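Local coordinates for protein CRISPR-associated endonuclease Cas1 (Thermotoga maritima, PDB 4XTK) that probably acts as a metal-dependent endonuclease on double-stranded DNA in CRISPR adaptive immunity, working as a homodimer that joins with Cas2, at residues F91-A97 with H212-I217; I113-S117 with D233-L237; S117-M121 with I154-R159; L151-E155 with Y219-T223. One frame throughout, in Å; residues are numbered along the deposited sequence.

Contact 1: residues F91-A97 with H212-I217; sequences FLILKQA and HLDPRI
Gln96, on helix 93-101, matches its side-chain amide to the backbone of Asp214, giving and accepting one hydrogen bond. Gln96 CB lies 4.1 Å from Ile217 CD1. CG stands beside the backbone N (chi1 -78°), and the extended chain carries CD over to the loop. Gln96 OE1 accepts from Asp214 N at 2.7 Å, almost straight and on a lone pair, while Gln96 NE2 donates to Asp214 O at 2.8 Å with that oxygen close to the amide plane. The two bonds fix the rotation of a buried amide. Asp214 also opens a type I beta turn ending at Ile217; its OD1 accepts from Arg216 N, an Asx turn, and the Arg216 guanidinium grips the carboxylate side-on through NE and NH2. Leu92 N, at the N-cap position, donates to His212 O at 2.9 Å. The Phe91 ring presents its edge to the loop, with CZ 3.6 Å from Asp214 OD2. Ile93 CD1 lies 3.6 Å from both Asp214 CB and Ile217 CD1, the isoleucine side chains crossing at about a right angle. At the dimer interface, Ile93 packs on Ile93 of the second subunit, and Arg216 NH2 forms a salt bridge with Asp214 of that subunit.

Contact 2: residues I113-S117 with D233-L237; sequences IVSRS and DIAEL
Ile113 pushes its side chain into helix 230-252 as a knob into a hole made by Asp233, Ile234, Glu236 and Leu237. Ile113 CG2 lies 3.4 Å from Asp233 O. The longer branch ends with Ile113 CD1 4.0 Å from Ile234 CD1, the two isoleucines crossing at about a right angle. Leu237 fills in from the other helix: its CD1 lies 3.9 Å from Ile113 CG2, and its CD2 is 3.8 Å from Arg116 CB, so the aliphatic base of the arginine extends the apolar patch. One turn on from Ile113 the backbones come close, with Ser117 CA 4.5 Å from Leu237 CA. Here Ser117 OG is 3.1 Å from Glu236 O.

Behind this first shell stand polar groups that lead to the metal site. Asp233 accepts from His221 ND1 and from the backbone N atoms of Tyr219 and Leu220, and Glu236 OE1 is in a salt bridge with Arg159. Glu236 and His221 are manganese ligands by similarity; this packing joins the helix carrying Glu236 to helix 103-127, and Asp233 of the same helix bonds His221.

The two short helical segments run nearly parallel, 20° apart and 8.7 Å between axes. Helix 188-208 packs on Ile234 and Ala235, helix 301-316 touches Ile234 and Leu237, and helix 148-166 meets Ser117 and Glu236.

Contact 3: residues S117-M121 with I154-R159; sequences SFQNM and IEGNAR
Phe118 and Ala158 make the closest apolar contact between these two helices, the ring atom Phe118 CE1 lying 3.5 Å from Ala158 CB. The far end of the ring meets the backbone of the other helix: Ile154 O and Glu155 CA lie at the edge, near the ring plane. Glu155 CG approaches the same end, 3.9 Å from Phe118 CE1.

A second kind of contact sets a methionine methyl against a charged group. Met121 CE sits over the centre of one face of the Arg159 guanidinium, 3.9 Å above its plane, and Met121 CG is 3.8 Å from Arg159 NH1. Bends at chi2 (80°) and chi3 (59°) of the arginine bring the guanidinium out across the gap beside Met121, with NH2 turned toward Glu155.

The same guanidinium makes the polar interactions. Arg159 NH2 forms a salt bridge with Glu155 OE2 at 2.7 Å, though as a hydrogen bond it is bent and weak, and has Glu236 as second partner. Arg159 thus bridges two carboxylates that, as in related Cas1 proteins, probably bind manganese.

The segments of helices 103-127 and 148-166 run only 8° from parallel, their axes 11.1 Å apart. Tyr138 and Ala142 of helix 136-144 pack on Phe118, while helix 230-252 meets Glu155 and Arg159.

Contact 4: residues L151-E155 with Y219-T223; sequences LMGIE and YLHET
Met152 and Leu220 bury the most surface here, with the methionine lying over the His221 ring. Met152 CE is over the ring face, a CH-pi contact whose exact spacing is doubtful in this model. Met152 SD follows behind, 4.3 Å from the centroid of the His221 ring and also over its face. Met152 CE also lies against Leu220 CG, and on the helix side Leu220 CD1 comes 3.9 Å from Met152 N. Bends at chi2 (63°) and chi3 (74°) turn the tip of the methionine across to the loop, over the imidazole.

Two residues here, Glu155 on helix 148-166 and His221 in the loop before helix 230-252, probably belong to the Cas1 metal site, with Glu236 as the third manganese ligand. The bond from His221 to Asp233 is consistent with a fixed orientation of the ring that Met152 covers.

Elsewhere the fit is looser. Leu151 CG is 4.2 Å from Leu220 CD1, and Glu155 CG is likewise 4.2 Å from Leu220 CD2. Glu155 OE1 and His221 NE2 stay 6.6 Å apart; the carboxylate turns instead to Arg159, through OE2. Towards solvent, Met152 and His221 are both partly exposed, whereas Leu220 is buried, its side chain also resting on Val114 of helix 103-127.

Contacts 2, 3 and 4 form a compact group, with centres 8 to 11 Å apart, whereas contact 1 lies 18 to 25 Å from them, at the dimer interface. Helix 103-127 serves contacts 2 and 3, which share Ser117; helix 148-166 serves contacts 3 and 4, which share Ile154 and Glu155. Along the chain the first segments of contacts 1, 2 and 3 come in that order, and the loop between helices 188-208 and 230-252 later returns to contacts 1 and 4. Tyr219 OH to Gln96 O, a probable hydrogen bond, joins those two contacts. One helical bundle thus brings together three predicted manganese ligands distant in sequence, and the loop carrying His221 also reaches the subunit interface.

Contact 1: residues F91-A97 with H212-I217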
loop_
_atom_site.group_PDB
_atom_site.type_symbol
_atom_site.label_atom_id
_atom_site.label_comp_id
_atom_site.label_asym_id
_atom_site.label_seq_id
_atom_site.Cartn_x
_atom_site.Cartn_y
_atom_site.Cartn_z
ATOM N N PHE E 91 -2.052 -7.783 -7.703
ATOM C CA PHE E 91 -0.906 -6.950 -7.376
ATOM C C PHE E 91 0.380 -7.586 -7.916
ATOM O O PHE E 91 0.656 -8.764 -7.684
ATOM C CB PHE E 91 -0.851 -6.747 -5.858
ATOM C CG PHE E 91 0.151 -5.739 -5.414
ATOM C CD1 PHE E 91 0.400 -4.613 -6.175
ATOM C CD2 PHE E 91 0.810 -5.890 -4.209
ATOM C CE1 PHE E 91 1.323 -3.668 -5.760
ATOM C CE2 PHE E 91 1.726 -4.953 -3.785
ATOM C CZ PHE E 91 1.985 -3.837 -4.562
ATOM N N LEU E 92 1.147 -6.799 -8.658
ATOM C CA LEU E 92 2.266 -7.308 -9.448
ATOM C C LEU E 92 3.649 -7.235 -8.778
ATOM O O LEU E 92 4.664 -7.489 -9.427
ATOM C CB LEU E 92 2.306 -6.568 -10.780
ATOM C CG LEU E 92 1.062 -6.809 -11.628
ATOM C CD1 LEU E 92 0.996 -5.804 -12.770
ATOM C CD2 LEU E 92 1.049 -8.247 -12.158
ATOM N N ILE E 93 3.687 -6.866 -7.502
ATOM C CA ILE E 93 4.951 -6.638 -6.813
ATOM C C ILE E 93 5.940 -7.818 -6.941
ATOM O O ILE E 93 7.129 -7.608 -7.189
ATOM C CB ILE E 93 4.703 -6.295 -5.311
ATOM C CG1 ILE E 93 6.005 -5.881 -4.629
ATOM C CG2 ILE E 93 4.018 -7.431 -4.564
ATOM C CD1 ILE E 93 6.590 -4.616 -5.182
ATOM N N LEU E 94 5.451 -9.049 -6.825
ATOM C CA LEU E 94 6.319 -10.216 -6.920
ATOM C C LEU E 94 6.817 -10.412 -8.342
ATOM O O LEU E 94 7.976 -10.785 -8.554
ATOM C CB LEU E 94 5.595 -11.477 -6.438
ATOM C CG LEU E 94 5.141 -11.441 -4.976
ATOM C CD1 LEU E 94 4.524 -12.764 -4.564
ATOM C CD2 LEU E 94 6.280 -11.057 -4.040
ATOM N N LYS E 95 5.946 -10.175 -9.317
ATOM C CA LYS E 95 6.344 -10.329 -10.709
ATOM C C LYS E 95 7.403 -9.292 -11.030
ATOM O O LYS E 95 8.365 -9.581 -11.743
ATOM C CB LYS E 95 5.151 -10.190 -11.652
ATOM C CG LYS E 95 4.046 -11.215 -11.443
ATOM C CD LYS E 95 4.531 -12.634 -11.647
ATOM C CE LYS E 95 4.739 -12.932 -13.118
ATOM N NZ LYS E 95 5.077 -14.359 -13.352
ATOM N N GLN E 96 7.224 -8.092 -10.476
ATOM C CA GLN E 96 8.145 -6.979 -10.680
ATOM C C GLN E 96 9.544 -7.264 -10.138
ATOM O O GLN E 96 10.536 -7.002 -10.815
ATOM C CB GLN E 96 7.593 -5.700 -10.034
ATOM C CG GLN E 96 6.494 -5.022 -10.849
ATOM C CD GLN E 96 5.966 -3.758 -10.209
ATOM O OE1 GLN E 96 4.872 -3.746 -9.644
ATOM N NE2 GLN E 96 6.733 -2.678 -10.305
ATOM N N ALA E 97 9.623 -7.784 -8.913
ATOM C CA ALA E 97 10.910 -8.127 -8.316
ATOM C C ALA E 97 11.564 -9.196 -9.161
ATOM O O ALA E 97 12.766 -9.130 -9.482
ATOM C CB ALA E 97 10.743 -8.601 -6.898
ATOM N N HIS E 212 -2.181 -2.095 -10.976
ATOM C CA HIS E 212 -1.727 -3.216 -10.162
ATOM C C HIS E 212 -0.210 -3.197 -10.000
ATOM O O HIS E 212 0.370 -4.115 -9.411
ATOM C CB HIS E 212 -2.166 -4.544 -10.781
ATOM C CG HIS E 212 -3.647 -4.735 -10.822
ATOM N ND1 HIS E 212 -4.286 -5.350 -11.875
ATOM C CD2 HIS E 212 -4.616 -4.400 -9.938
ATOM C CE1 HIS E 212 -5.588 -5.380 -11.645
ATOM N NE2 HIS E 212 -5.814 -4.810 -10.475
ATOM N N LEU E 213 0.427 -2.163 -10.547
ATOM C CA LEU E 213 1.878 -2.004 -10.455
ATOM C C LEU E 213 2.291 -1.351 -9.147
ATOM O O LEU E 213 1.544 -0.561 -8.579
ATOM C CB LEU E 213 2.404 -1.180 -11.630
ATOM C CG LEU E 213 2.292 -1.800 -13.025
ATOM C CD1 LEU E 213 2.252 -0.712 -14.101
ATOM C CD2 LEU E 213 3.454 -2.753 -13.271
ATOM N N ASP E 214 3.474 -1.704 -8.660
ATOM C CA ASP E 214 4.086 -0.965 -7.563
ATOM C C ASP E 214 5.160 -0.025 -8.107
ATOM O O ASP E 214 6.073 -0.453 -8.825
ATOM C CB ASP E 214 4.685 -1.902 -6.518
ATOM C CG ASP E 214 5.123 -1.164 -5.263
ATOM O OD1 ASP E 214 6.164 -0.476 -5.308
ATOM O OD2 ASP E 214 4.427 -1.267 -4.232
ATOM N N PRO E 215 5.045 1.264 -7.764
ATOM C CA PRO E 215 5.907 2.364 -8.214
ATOM C C PRO E 215 7.329 2.315 -7.648
ATOM O O PRO E 215 8.203 3.006 -8.169
ATOM C CB PRO E 215 5.172 3.604 -7.707
ATOM C CG PRO E 215 4.472 3.131 -6.489
ATOM C CD PRO E 215 4.046 1.722 -6.783
ATOM N N ARG E 216 7.554 1.522 -6.603
ATOM C CA ARG E 216 8.858 1.508 -5.937
ATOM C C ARG E 216 9.902 0.652 -6.643
ATOM O O ARG E 216 11.080 0.722 -6.315
ATOM C CB ARG E 216 8.707 1.048 -4.491
ATOM C CG ARG E 216 8.024 2.095 -3.647
ATOM C CD ARG E 216 7.562 1.554 -2.323
ATOM N NE ARG E 216 6.547 0.521 -2.472
ATOM C CZ ARG E 216 5.807 0.079 -1.463
ATOM N NH1 ARG E 216 5.968 0.600 -0.252
ATOM N NH2 ARG E 216 4.905 -0.873 -1.660
ATOM N N ILE E 217 9.480 -0.138 -7.621
ATOM C CA ILE E 217 10.432 -0.910 -8.403
ATOM C C ILE E 217 10.465 -0.440 -9.849
ATOM O O ILE E 217 9.490 -0.596 -10.568
ATOM C CB ILE E 217 10.112 -2.424 -8.365
ATOM C CG1 ILE E 217 10.190 -2.949 -6.932
ATOM C CG2 ILE E 217 11.057 -3.190 -9.258
ATOM C CD1 ILE E 217 9.828 -4.406 -6.802
#

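Contact 2: residues I113-S117 with D233-L237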
loop_
_atom_site.group_PDB
_atom_site.type_symbol
_atom_site.label_atom_id
_atom_site.label_comp_id
_atom_site.label_asym_id
_atom_site.label_seq_id
_atom_site.Cartn_x
_atom_site.Cartn_y
_atom_site.Cartn_z
ATOM N N ILE E 113 11.806 0.833 -22.669
ATOM C CA ILE E 113 11.742 2.226 -22.247
ATOM C C ILE E 113 12.596 3.101 -23.154
ATOM O O ILE E 113 12.124 4.083 -23.720
ATOM C CB ILE E 113 12.226 2.396 -20.795
ATOM C CG1 ILE E 113 11.392 1.542 -19.841
ATOM C CG2 ILE E 113 12.176 3.854 -20.377
ATOM C CD1 ILE E 113 9.997 2.026 -19.684
ATOM N N VAL E 114 13.858 2.717 -23.294
ATOM C CA VAL E 114 14.819 3.481 -24.069
ATOM C C VAL E 114 14.403 3.576 -25.532
ATOM O O VAL E 114 14.446 4.652 -26.127
ATOM C CB VAL E 114 16.227 2.852 -23.967
ATOM C CG1 VAL E 114 17.189 3.508 -24.950
ATOM C CG2 VAL E 114 16.742 2.967 -22.543
ATOM N N SER E 115 13.990 2.447 -26.098
ATOM C CA SER E 115 13.578 2.384 -27.498
ATOM C C SER E 115 12.461 3.384 -27.796
ATOM O O SER E 115 12.530 4.137 -28.769
ATOM C CB SER E 115 13.125 0.964 -27.851
ATOM O OG SER E 115 12.775 0.860 -29.217
ATOM N N ARG E 116 11.441 3.398 -26.943
ATOM C CA ARG E 116 10.298 4.278 -27.142
ATOM C C ARG E 116 10.666 5.733 -26.860
ATOM O O ARG E 116 10.258 6.631 -27.597
ATOM C CB ARG E 116 9.127 3.834 -26.262
ATOM C CG ARG E 116 8.565 2.453 -26.617
ATOM C CD ARG E 116 7.411 2.551 -27.617
ATOM N NE ARG E 116 6.365 3.460 -27.151
ATOM C CZ ARG E 116 6.064 4.619 -27.730
ATOM N NH1 ARG E 116 6.725 5.013 -28.812
ATOM N NH2 ARG E 116 5.103 5.385 -27.230
ATOM N N SER E 117 11.441 5.959 -25.802
ATOM C CA SER E 117 11.944 7.296 -25.486
ATOM C C SER E 117 12.677 7.921 -26.671
ATOM O O SER E 117 12.503 9.104 -26.971
ATOM C CB SER E 117 12.880 7.253 -24.276
ATOM O OG SER E 117 12.152 7.124 -23.069
ATOM N N ASP E 233 10.900 5.879 -14.916
ATOM C CA ASP E 233 11.036 5.085 -16.135
ATOM C C ASP E 233 9.999 5.466 -17.200
ATOM O O ASP E 233 10.341 5.804 -18.336
ATOM C CB ASP E 233 10.908 3.596 -15.810
ATOM C CG ASP E 233 12.208 2.984 -15.332
ATOM O OD1 ASP E 233 13.150 3.737 -15.005
ATOM O OD2 ASP E 233 12.279 1.739 -15.275
ATOM N N ILE E 234 8.726 5.410 -16.820
ATOM C CA ILE E 234 7.639 5.660 -17.757
ATOM C C ILE E 234 7.626 7.120 -18.244
ATOM O O ILE E 234 7.394 7.383 -19.427
ATOM C CB ILE E 234 6.278 5.287 -17.116
ATOM C CG1 ILE E 234 6.283 3.812 -16.715
ATOM C CG2 ILE E 234 5.126 5.538 -18.075
ATOM C CD1 ILE E 234 6.480 2.864 -17.890
ATOM N N ALA E 235 7.910 8.058 -17.342
ATOM C CA ALA E 235 7.959 9.480 -17.693
ATOM C C ALA E 235 8.935 9.785 -18.834
ATOM O O ALA E 235 8.774 10.781 -19.539
ATOM C CB ALA E 235 8.324 10.310 -16.473
ATOM N N GLU E 236 9.941 8.935 -19.016
ATOM C CA GLU E 236 10.929 9.150 -20.071
ATOM C C GLU E 236 10.283 9.179 -21.456
ATOM O O GLU E 236 10.785 9.826 -22.372
ATOM C CB GLU E 236 12.017 8.071 -20.028
ATOM C CG GLU E 236 12.816 8.004 -18.728
ATOM C CD GLU E 236 13.811 9.150 -18.549
ATOM O OE1 GLU E 236 13.693 10.178 -19.247
ATOM O OE2 GLU E 236 14.723 9.014 -17.698
ATOM N N LEU E 237 9.162 8.485 -21.595
ATOM C CA LEU E 237 8.474 8.403 -22.873
ATOM C C LEU E 237 7.718 9.683 -23.197
ATOM O O LEU E 237 7.541 10.034 -24.363
ATOM C CB LEU E 237 7.495 7.228 -22.879
ATOM C CG LEU E 237 8.017 5.825 -23.199
ATOM C CD1 LEU E 237 8.954 5.310 -22.118
ATOM C CD2 LEU E 237 6.852 4.870 -23.406
#

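Contact 3: residues S117-M121 with I154-R159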
loop_
_atom_site.group_PDB
_atom_site.type_symbol
_atom_site.label_atom_id
_atom_site.label_comp_id
_atom_site.label_asym_id
_atom_site.label_seq_id
_atom_site.Cartn_x
_atom_site.Cartn_y
_atom_site.Cartn_z
ATOM N N SER E 117 11.441 5.959 -25.802
ATOM C CA SER E 117 11.944 7.296 -25.486
ATOM C C SER E 117 12.677 7.921 -26.671
ATOM O O SER E 117 12.503 9.104 -26.971
ATOM C CB SER E 117 12.880 7.253 -24.276
ATOM O OG SER E 117 12.152 7.124 -23.069
ATOM N N PHE E 118 13.497 7.118 -27.339
ATOM C CA PHE E 118 14.268 7.607 -28.471
ATOM C C PHE E 118 13.360 7.948 -29.640
ATOM O O PHE E 118 13.543 8.969 -30.297
ATOM C CB PHE E 118 15.318 6.577 -28.912
ATOM C CG PHE E 118 16.525 6.513 -28.018
ATOM C CD1 PHE E 118 16.573 7.228 -26.837
ATOM C CD2 PHE E 118 17.618 5.747 -28.368
ATOM C CE1 PHE E 118 17.683 7.169 -26.014
ATOM C CE2 PHE E 118 18.729 5.687 -27.548
ATOM C CZ PHE E 118 18.758 6.401 -26.371
ATOM N N GLN E 119 12.378 7.095 -29.906
ATOM C CA GLN E 119 11.529 7.322 -31.064
ATOM C C GLN E 119 10.626 8.530 -30.832
ATOM O O GLN E 119 10.338 9.281 -31.762
ATOM C CB GLN E 119 10.699 6.082 -31.394
ATOM C CG GLN E 119 10.041 6.169 -32.764
ATOM C CD GLN E 119 11.037 6.510 -33.870
ATOM O OE1 GLN E 119 12.117 5.921 -33.960
ATOM N NE2 GLN E 119 10.681 7.480 -34.706
ATOM N N ASN E 120 10.208 8.730 -29.588
ATOM C CA ASN E 120 9.438 9.911 -29.237
ATOM C C ASN E 120 10.267 11.176 -29.398
ATOM O O ASN E 120 9.768 12.193 -29.887
ATOM C CB ASN E 120 8.909 9.809 -27.812
ATOM C CG ASN E 120 7.811 8.779 -27.678
ATOM O OD1 ASN E 120 7.348 8.211 -28.673
ATOM N ND2 ASN E 120 7.373 8.543 -26.448
ATOM N N MET E 121 11.531 11.107 -28.988
ATOM C CA MET E 121 12.466 12.208 -29.190
ATOM C C MET E 121 12.588 12.548 -30.676
ATOM O O MET E 121 12.486 13.712 -31.066
ATOM C CB MET E 121 13.847 11.872 -28.615
ATOM C CG MET E 121 13.980 12.067 -27.110
ATOM S SD MET E 121 15.682 11.886 -26.518
ATOM C CE MET E 121 15.655 10.280 -25.744
ATOM N N ILE E 154 23.467 5.983 -21.590
ATOM C CA ILE E 154 23.239 6.260 -23.002
ATOM C C ILE E 154 21.970 7.087 -23.199
ATOM O O ILE E 154 21.948 8.024 -23.996
ATOM C CB ILE E 154 23.143 4.953 -23.813
ATOM C CG1 ILE E 154 24.475 4.198 -23.753
ATOM C CG2 ILE E 154 22.773 5.235 -25.259
ATOM C CD1 ILE E 154 24.384 2.740 -24.188
ATOM N N GLU E 155 20.922 6.746 -22.457
ATOM C CA GLU E 155 19.654 7.455 -22.564
ATOM C C GLU E 155 19.832 8.913 -22.140
ATOM O O GLU E 155 19.415 9.831 -22.851
ATOM C CB GLU E 155 18.577 6.760 -21.721
ATOM C CG GLU E 155 17.141 7.021 -22.178
ATOM C CD GLU E 155 16.559 8.286 -21.576
ATOM O OE1 GLU E 155 17.140 8.797 -20.593
ATOM O OE2 GLU E 155 15.522 8.768 -22.080
ATOM N N GLY E 156 20.469 9.120 -20.993
ATOM C CA GLY E 156 20.764 10.462 -20.518
ATOM C C GLY E 156 21.515 11.305 -21.536
ATOM O O GLY E 156 21.155 12.455 -21.784
ATOM N N ASN E 157 22.557 10.730 -22.131
ATOM C CA ASN E 157 23.355 11.440 -23.119
ATOM C C ASN E 157 22.541 11.771 -24.364
ATOM O O ASN E 157 22.685 12.852 -24.938
ATOM C CB ASN E 157 24.596 10.622 -23.498
ATOM C CG ASN E 157 25.554 10.436 -22.334
ATOM O OD1 ASN E 157 25.621 11.269 -21.429
ATOM N ND2 ASN E 157 26.307 9.344 -22.359
ATOM N N ALA E 158 21.686 10.835 -24.772
ATOM C CA ALA E 158 20.757 11.062 -25.874
ATOM C C ALA E 158 19.851 12.247 -25.574
ATOM O O ALA E 158 19.623 13.103 -26.426
ATOM C CB ALA E 158 19.922 9.822 -26.138
ATOM N N ARG E 159 19.335 12.281 -24.351
ATOM C CA ARG E 159 18.466 13.365 -23.920
ATOM C C ARG E 159 19.189 14.710 -24.030
ATOM O O ARG E 159 18.620 15.691 -24.524
ATOM C CB ARG E 159 17.987 13.123 -22.489
ATOM C CG ARG E 159 16.970 14.131 -21.978
ATOM C CD ARG E 159 15.571 13.832 -22.482
ATOM N NE ARG E 159 15.115 12.502 -22.089
ATOM C CZ ARG E 159 14.000 11.932 -22.537
ATOM N NH1 ARG E 159 13.217 12.576 -23.394
ATOM N NH2 ARG E 159 13.670 10.712 -22.130
#

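Contact 4: residues L151-E155 with Y219-T223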
loop_
_atom_site.group_PDB
_atom_site.type_symbol
_atom_site.label_atom_id
_atom_site.label_comp_id
_atom_site.label_asym_id
_atom_site.label_seq_id
_atom_site.Cartn_x
_atom_site.Cartn_y
_atom_site.Cartn_z
ATOM N N LEU E 151 22.959 1.469 -20.077
ATOM C CA LEU E 151 21.766 1.867 -20.810
ATOM C C LEU E 151 21.170 3.187 -20.304
ATOM O O LEU E 151 20.729 4.016 -21.094
ATOM C CB LEU E 151 20.721 0.751 -20.729
ATOM C CG LEU E 151 19.653 0.681 -21.819
ATOM C CD1 LEU E 151 20.285 0.694 -23.204
ATOM C CD2 LEU E 151 18.788 -0.557 -21.623
ATOM N N MET E 152 21.149 3.377 -18.989
ATOM C CA MET E 152 20.692 4.640 -18.414
ATOM C C MET E 152 21.625 5.786 -18.806
ATOM O O MET E 152 21.183 6.906 -19.044
ATOM C CB MET E 152 20.595 4.543 -16.887
ATOM C CG MET E 152 20.315 5.874 -16.197
ATOM S SD MET E 152 18.716 6.614 -16.630
ATOM C CE MET E 152 17.671 5.533 -15.713
ATOM N N GLY E 153 22.921 5.498 -18.876
ATOM C CA GLY E 153 23.893 6.497 -19.273
ATOM C C GLY E 153 23.685 6.949 -20.703
ATOM O O GLY E 153 23.718 8.144 -20.997
ATOM N N ILE E 154 23.467 5.983 -21.590
ATOM C CA ILE E 154 23.239 6.260 -23.002
ATOM C C ILE E 154 21.970 7.087 -23.199
ATOM O O ILE E 154 21.948 8.024 -23.996
ATOM C CB ILE E 154 23.143 4.953 -23.813
ATOM C CG1 ILE E 154 24.475 4.198 -23.753
ATOM C CG2 ILE E 154 22.773 5.235 -25.259
ATOM C CD1 ILE E 154 24.384 2.740 -24.188
ATOM N N GLU E 155 20.922 6.746 -22.457
ATOM C CA GLU E 155 19.654 7.455 -22.564
ATOM C C GLU E 155 19.832 8.913 -22.140
ATOM O O GLU E 155 19.415 9.831 -22.851
ATOM C CB GLU E 155 18.577 6.760 -21.721
ATOM C CG GLU E 155 17.141 7.021 -22.178
ATOM C CD GLU E 155 16.559 8.286 -21.576
ATOM O OE1 GLU E 155 17.140 8.797 -20.593
ATOM O OE2 GLU E 155 15.522 8.768 -22.080
ATOM N N TYR E 219 13.121 -0.097 -13.614
ATOM C CA TYR E 219 13.910 -0.985 -14.466
ATOM C C TYR E 219 15.078 -0.271 -15.136
ATOM O O TYR E 219 16.238 -0.669 -14.957
ATOM C CB TYR E 219 12.994 -1.657 -15.490
ATOM C CG TYR E 219 11.999 -2.529 -14.772
ATOM C CD1 TYR E 219 12.381 -3.766 -14.261
ATOM C CD2 TYR E 219 10.703 -2.088 -14.527
ATOM C CE1 TYR E 219 11.492 -4.558 -13.563
ATOM C CE2 TYR E 219 9.804 -2.875 -13.834
ATOM C CZ TYR E 219 10.204 -4.109 -13.354
ATOM O OH TYR E 219 9.315 -4.890 -12.662
ATOM N N LEU E 220 14.777 0.747 -15.938
ATOM C CA LEU E 220 15.824 1.601 -16.491
ATOM C C LEU E 220 16.589 2.290 -15.358
ATOM O O LEU E 220 17.821 2.303 -15.340
ATOM C CB LEU E 220 15.239 2.638 -17.453
ATOM C CG LEU E 220 16.306 3.502 -18.134
ATOM C CD1 LEU E 220 17.309 2.620 -18.866
ATOM C CD2 LEU E 220 15.705 4.566 -19.061
ATOM N N HIS E 221 15.850 2.862 -14.414
ATOM C CA HIS E 221 16.448 3.397 -13.197
ATOM C C HIS E 221 16.727 2.277 -12.208
ATOM O O HIS E 221 15.952 1.327 -12.091
ATOM C CB HIS E 221 15.541 4.448 -12.561
ATOM C CG HIS E 221 15.358 5.667 -13.404
ATOM N ND1 HIS E 221 14.570 5.682 -14.533
ATOM C CD2 HIS E 221 15.890 6.913 -13.303
ATOM C CE1 HIS E 221 14.607 6.884 -15.084
ATOM N NE2 HIS E 221 15.408 7.644 -14.355
ATOM N N GLU E 222 17.845 2.388 -11.503
ATOM C CA GLU E 222 18.183 1.421 -10.473
ATOM C C GLU E 222 17.134 1.458 -9.363
ATOM O O GLU E 222 16.719 2.532 -8.933
ATOM C CB GLU E 222 19.579 1.709 -9.911
ATOM C CG GLU E 222 20.178 0.567 -9.110
ATOM C CD GLU E 222 21.429 0.971 -8.345
ATOM O OE1 GLU E 222 21.342 1.138 -7.111
ATOM O OE2 GLU E 222 22.497 1.121 -8.975
ATOM N N THR E 223 16.716 0.296 -8.878
ATOM C CA THR E 223 15.808 0.309 -7.747
ATOM C C THR E 223 16.700 0.333 -6.518
ATOM O O THR E 223 17.352 -0.648 -6.174
ATOM C CB THR E 223 14.853 -0.906 -7.723
ATOM O OG1 THR E 223 14.027 -0.889 -8.892
ATOM C CG2 THR E 223 13.952 -0.870 -6.484
#